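PDB 3UCJ: carbonic anhydrase from Coccomyxa sp. PA, which probably catalyses the reversible hydration of carbon dioxide to hydrogencarbonate, using one zinc ion per subunit. Local coordinates for residues Leu43-Ala48 and Lys96-Cys101; Asp49-Pro54 and His103-Ala108. All blocks are in the same frame, centred on the assembly; numbering follows the deposited sequence.

Both contacts are buried, but contact 1 lies deeper: its centre is about 4 Å from the centre of the chain, against about 11 Å for contact 2. Contact 1 joins strands 42-47 and 97-103 by backbone hydrogen bonds and apolar side chains. Contact 2 joins the loop after strand 42-47 to the end of strand 97-103 and the turn into helix 107-114; here a salt bridge, side-chain hydrogen bonds and two of the zinc's three protein ligands dominate, with Val52 on the His103 ring as the apolar remnant. Cys47 of contact 1 meets His103 and Cys106 of contact 2 at the zinc, Cys47 CB lying 3.4 Å from His103 CD2. Both touch the bound acetazolamide and the second subunit.

Contact 1: Leu43-Ala48 and Lys96-Cys101; sequences LYIGCA and KHILVC. With ZN (zinc ion), chain C; AZM (5-acetamido-1,3,4-thiadiazole-2-sulfonamide), chain D.
Cys101 CB and Leu99 CB approach the Tyr44 ring obliquely. Cys101 CB packs tightly against Tyr44 CE1 at 3.3 Å, while Cys101 SG makes a sulfur-aromatic contact 5.1 Å from the ring centroid. With CG anti to the backbone N (chi1 164°), the ring leans forward along its strand toward Gly46, where a CB would fall only 2.3 Å from Tyr44 CE2. Tyr44 OH accepts from a water oxygen at 3.2 Å; this water also donates to Cys101 O and accepts from Cys47 N, bridging the strands where their direct pairing ends. Replacing Tyr44 by an alanine would probably open a gap beside Cys101 CB and leave this water short of one acceptor. On the other face of the sheet, Ile98 CG2 is touched by Ile45 CD1 (4.1 Å) and Leu43 CD2 (4.2 Å), and helix 80-92 packs on Leu43 and Ile98. The axes of segments 43-47 and 97-101 run parallel, 12° apart: Leu43 and Ile45 each use both N and O, bonding to His97, Leu99 and Cys101, with Cys101 N to Ile45 O the shortest at 2.8 Å. This is the central parallel pairing of the alpha/beta fold of beta-class carbonic anhydrases, with Cys47 SG binding zinc at the C-terminal end of its strand.

Contact 2: Asp49-Pro54 and His103-Ala108; sequences DSRVSP and HYNCGA. With ZN (zinc ion), chain C; AZM (5-acetamido-1,3,4-thiadiazole-2-sulfonamide), chain D.
Arg51 NH2 lies between two acceptors, donating to Asp49 OD2 at 2.8 Å and, across the contact, to the backbone O of Asn105 at 2.9 Å. The first bond is nearly straight (172°) and belongs to the Asp-Arg dyad characteristic of the active site of beta-class carbonic anhydrases. The dyad is a side-on salt bridge, for Arg51 NE also reaches Asp49 OD1, at 2.9 Å; a bend of the arginine chain at chi3 (-62°) turns the guanidinium back to the carboxylate. That oxygen, Asp49 OD1, accepts from Arg51 N as well, through its anti lone pair; this closes an Asx turn within the type I beta turn from Asp49 to Val52, so both the carboxylate and the guanidinium are fixed in rotation.

Toward Asn105 the guanidinium works end-on. Arg51 NH1 bonds Asn105 OD1 at 2.8 Å, with the amide plane turned 75° from that of the guanidinium, and NH2 adds a weak bond to the same oxygen. Arg51 NH1 also bonds Val34 O of the second subunit, which ties the dyad to the interface with that neighbouring subunit.

Asp49 OD2 is 4.0 Å from the zinc ion, too far for a metal bond here. The sulfonamide N1 of acetazolamide holds the fourth position on the metal, beside Cys47, His103 and Cys106, and lies 3.1 Å from Asp49 OD2.

The His103 ring is sandwiched. Val52 CG2 makes a CH-pi contact over one face, 4.0 Å from the centroid, and Cys106 CB lies against the opposite face, offset toward the rim. His103 ND1 donates to Tyr104 O from above the carbonyl plane, which helps to set the ring's rotation. The other ring nitrogen, His103 NE2, binds the zinc ion at 2.1 Å, with acetazolamide N1 at the ring's edge.

Contact 1: Leu43-Ala48 and Lys96-Cys101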
# COMPACT_ATOMS: atom_id res chain seq x y z
N LEU A 43 17.41 14.58 -4.50
CA LEU A 43 16.19 13.73 -4.83
C LEU A 43 15.15 14.70 -5.38
O LEU A 43 14.93 15.72 -4.76
CB LEU A 43 15.70 13.15 -3.55
CG LEU A 43 14.23 12.51 -3.62
CD1 LEU A 43 14.26 11.36 -4.57
CD2 LEU A 43 13.86 12.02 -2.25
N TYR A 44 14.41 14.33 -6.45
CA TYR A 44 13.33 15.16 -6.92
C TYR A 44 12.10 14.21 -6.80
O TYR A 44 12.18 13.05 -7.19
CB TYR A 44 13.57 15.51 -8.34
CG TYR A 44 12.40 16.05 -9.16
CD1 TYR A 44 12.25 17.41 -9.38
CD2 TYR A 44 11.47 15.16 -9.78
CE1 TYR A 44 11.21 17.91 -10.20
CE2 TYR A 44 10.48 15.64 -10.57
CZ TYR A 44 10.33 17.00 -10.78
OH TYR A 44 9.28 17.42 -11.56
N ILE A 45 11.03 14.77 -6.27
CA ILE A 45 9.69 14.09 -6.19
C ILE A 45 8.78 15.04 -6.99
O ILE A 45 8.63 16.25 -6.59
CB ILE A 45 9.22 14.08 -4.80
CG1 ILE A 45 10.17 13.23 -3.89
CG2 ILE A 45 7.73 13.45 -4.73
CD1 ILE A 45 9.96 13.41 -2.40
N GLY A 46 8.24 14.52 -8.09
CA GLY A 46 7.44 15.35 -8.98
C GLY A 46 6.34 14.54 -9.60
O GLY A 46 6.18 13.36 -9.27
N CYS A 47 5.62 15.17 -10.51
CA CYS A 47 4.46 14.51 -11.15
C CYS A 47 4.86 13.64 -12.34
O CYS A 47 5.83 14.02 -13.05
CB CYS A 47 3.43 15.62 -11.61
SG CYS A 47 1.95 14.75 -12.07
N ALA A 48 4.13 12.54 -12.62
CA ALA A 48 4.37 11.66 -13.67
C ALA A 48 4.01 12.29 -15.06
O ALA A 48 4.36 11.78 -16.06
CB ALA A 48 3.55 10.35 -13.46
N LYS A 96 21.79 15.78 -0.40
CA LYS A 96 21.72 17.03 0.37
C LYS A 96 20.43 17.82 0.26
O LYS A 96 20.11 18.57 1.19
CB LYS A 96 22.87 17.96 -0.11
CG LYS A 96 24.27 17.31 0.20
CD LYS A 96 25.41 18.34 -0.13
CE LYS A 96 26.74 17.69 0.13
NZ LYS A 96 27.71 18.46 -0.70
N HIS A 97 19.72 17.67 -0.86
CA HIS A 97 18.57 18.53 -1.16
C HIS A 97 17.39 17.66 -1.73
O HIS A 97 17.61 16.87 -2.66
CB HIS A 97 18.92 19.54 -2.25
CG HIS A 97 20.25 20.23 -2.05
ND1 HIS A 97 20.53 20.98 -0.91
CD2 HIS A 97 21.38 20.24 -2.82
CE1 HIS A 97 21.77 21.45 -1.01
NE2 HIS A 97 22.30 21.04 -2.16
N ILE A 98 16.19 17.96 -1.29
CA ILE A 98 15.00 17.21 -1.84
C ILE A 98 14.11 18.31 -2.47
O ILE A 98 13.76 19.27 -1.79
CB ILE A 98 14.26 16.57 -0.71
CG1 ILE A 98 15.07 15.45 -0.03
CG2 ILE A 98 12.94 15.96 -1.32
CD1 ILE A 98 14.54 15.03 1.32
N LEU A 99 13.83 18.18 -3.75
CA LEU A 99 13.03 19.12 -4.48
C LEU A 99 11.62 18.49 -4.57
O LEU A 99 11.51 17.38 -5.08
CB LEU A 99 13.59 19.21 -5.87
CG LEU A 99 15.09 19.62 -6.07
CD1 LEU A 99 15.51 19.50 -7.52
CD2 LEU A 99 15.21 21.05 -5.47
N VAL A 100 10.60 19.18 -4.04
CA VAL A 100 9.23 18.69 -4.16
C VAL A 100 8.63 19.60 -5.16
O VAL A 100 8.39 20.78 -4.85
CB VAL A 100 8.53 18.82 -2.78
CG1 VAL A 100 6.96 18.37 -2.84
CG2 VAL A 100 9.30 18.01 -1.74
N CYS A 101 8.32 19.05 -6.29
CA CYS A 101 7.93 19.87 -7.42
C CYS A 101 6.51 19.60 -7.84
O CYS A 101 6.23 18.50 -8.30
CB CYS A 101 8.87 19.58 -8.59
SG CYS A 101 8.60 20.79 -9.95
ZN ZN C . 0.44 16.44 -12.75
C1 AZM D . -2.84 14.08 -14.63
C2 AZM D . -5.13 13.37 -14.34
C3 AZM D . -6.64 12.10 -13.00
C4 AZM D . -7.97 11.36 -12.94
N1 AZM D . -0.70 15.78 -14.17
N2 AZM D . -4.98 14.34 -15.30
N3 AZM D . -3.57 14.78 -15.50
N4 AZM D . -6.46 12.99 -13.98
O1 AZM D . -0.45 13.78 -15.65
O2 AZM D . -0.86 13.61 -13.28
O3 AZM D . -5.72 11.89 -12.17
S1 AZM D . -1.11 14.31 -14.58
S2 AZM D . -3.67 12.86 -13.63
O HOH W 1 6.19 18.04 -10.97

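Contact 2: Asp49-Pro54 and His103-Ala108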
# COMPACT_ATOMS: atom_id res chain seq x y z
N ASP A 49 3.34 13.44 -15.04
CA ASP A 49 2.93 14.20 -16.26
C ASP A 49 4.10 14.28 -17.27
O ASP A 49 5.20 14.67 -16.92
CB ASP A 49 2.58 15.61 -15.79
CG ASP A 49 1.90 16.46 -16.91
OD1 ASP A 49 2.53 16.66 -17.96
OD2 ASP A 49 0.71 16.79 -16.74
N SER A 50 3.81 13.85 -18.49
CA SER A 50 4.76 13.77 -19.61
C SER A 50 5.42 15.09 -19.98
O SER A 50 6.37 15.07 -20.76
CB SER A 50 4.06 13.20 -20.86
OG SER A 50 3.06 14.12 -21.34
N ARG A 51 4.94 16.21 -19.42
CA ARG A 51 5.49 17.50 -19.80
C ARG A 51 6.58 17.96 -18.86
O ARG A 51 7.12 19.10 -19.01
CB ARG A 51 4.37 18.52 -19.88
CG ARG A 51 3.47 18.18 -20.98
CD ARG A 51 2.17 19.00 -20.86
NE ARG A 51 1.40 18.71 -19.62
CZ ARG A 51 0.38 19.45 -19.18
NH1 ARG A 51 -0.00 20.59 -19.84
NH2 ARG A 51 -0.22 19.13 -18.02
N VAL A 52 6.88 17.13 -17.85
CA VAL A 52 7.68 17.61 -16.73
C VAL A 52 8.87 16.66 -16.42
O VAL A 52 8.76 15.77 -15.52
CB VAL A 52 6.83 17.77 -15.42
CG1 VAL A 52 7.60 18.58 -14.35
CG2 VAL A 52 5.41 18.41 -15.75
N SER A 53 10.00 16.90 -17.11
CA SER A 53 11.17 16.00 -16.95
C SER A 53 12.30 16.67 -16.13
O SER A 53 12.92 17.64 -16.62
CB SER A 53 11.67 15.63 -18.34
OG SER A 53 12.91 14.97 -18.20
N PRO A 54 12.58 16.18 -14.91
CA PRO A 54 13.41 16.97 -14.02
C PRO A 54 14.85 17.13 -14.57
O PRO A 54 15.43 18.26 -14.49
CB PRO A 54 13.42 16.15 -12.72
CG PRO A 54 12.79 14.88 -13.03
CD PRO A 54 11.87 15.10 -14.19
N HIS A 103 3.27 21.11 -10.51
CA HIS A 103 3.26 21.85 -11.79
C HIS A 103 1.85 22.42 -12.10
O HIS A 103 0.81 21.77 -11.84
CB HIS A 103 3.73 20.98 -12.95
CG HIS A 103 2.78 19.89 -13.30
ND1 HIS A 103 1.89 19.95 -14.36
CD2 HIS A 103 2.57 18.68 -12.71
CE1 HIS A 103 1.21 18.80 -14.43
NE2 HIS A 103 1.61 18.02 -13.44
N TYR A 104 1.79 23.62 -12.74
CA TYR A 104 0.47 24.14 -13.18
C TYR A 104 -0.09 23.27 -14.25
O TYR A 104 0.65 22.54 -14.92
CB TYR A 104 0.64 25.62 -13.66
CG TYR A 104 1.04 26.48 -12.47
CD1 TYR A 104 2.29 27.08 -12.41
CD2 TYR A 104 0.17 26.63 -11.37
CE1 TYR A 104 2.64 27.89 -11.37
CE2 TYR A 104 0.52 27.42 -10.29
CZ TYR A 104 1.78 28.03 -10.29
OH TYR A 104 2.14 28.79 -9.26
N ASN A 105 -1.42 23.28 -14.41
CA ASN A 105 -2.07 22.45 -15.40
C ASN A 105 -1.99 20.92 -15.04
O ASN A 105 -2.04 20.05 -15.90
CB ASN A 105 -1.62 22.73 -16.88
CG ASN A 105 -2.66 22.28 -17.90
OD1 ASN A 105 -2.45 21.35 -18.70
ND2 ASN A 105 -3.81 23.02 -17.94
N CYS A 106 -1.90 20.64 -13.74
CA CYS A 106 -1.76 19.26 -13.23
C CYS A 106 -3.16 18.71 -13.12
O CYS A 106 -3.91 19.13 -12.25
CB CYS A 106 -1.10 19.31 -11.84
SG CYS A 106 -1.01 17.54 -11.16
N GLY A 107 -3.49 17.84 -14.03
CA GLY A 107 -4.74 17.16 -14.04
C GLY A 107 -5.04 16.37 -12.79
O GLY A 107 -6.24 16.18 -12.48
N ALA A 108 -4.02 15.95 -12.04
CA ALA A 108 -4.34 15.23 -10.81
C ALA A 108 -4.91 16.20 -9.82
O ALA A 108 -5.82 15.86 -9.05
CB ALA A 108 -3.01 14.54 -10.19
ZN ZN C . 0.44 16.44 -12.75
C1 AZM D . -2.84 14.08 -14.63
C2 AZM D . -5.13 13.37 -14.34
C3 AZM D . -6.64 12.10 -13.00
C4 AZM D . -7.97 11.36 -12.94
N1 AZM D . -0.70 15.78 -14.17
N2 AZM D . -4.98 14.34 -15.30
N3 AZM D . -3.57 14.78 -15.50
N4 AZM D . -6.46 12.99 -13.98
O1 AZM D . -0.45 13.78 -15.65
O2 AZM D . -0.86 13.61 -13.28
O3 AZM D . -5.72 11.89 -12.17
S1 AZM D . -1.11 14.31 -14.58
S2 AZM D . -3.67 12.86 -13.63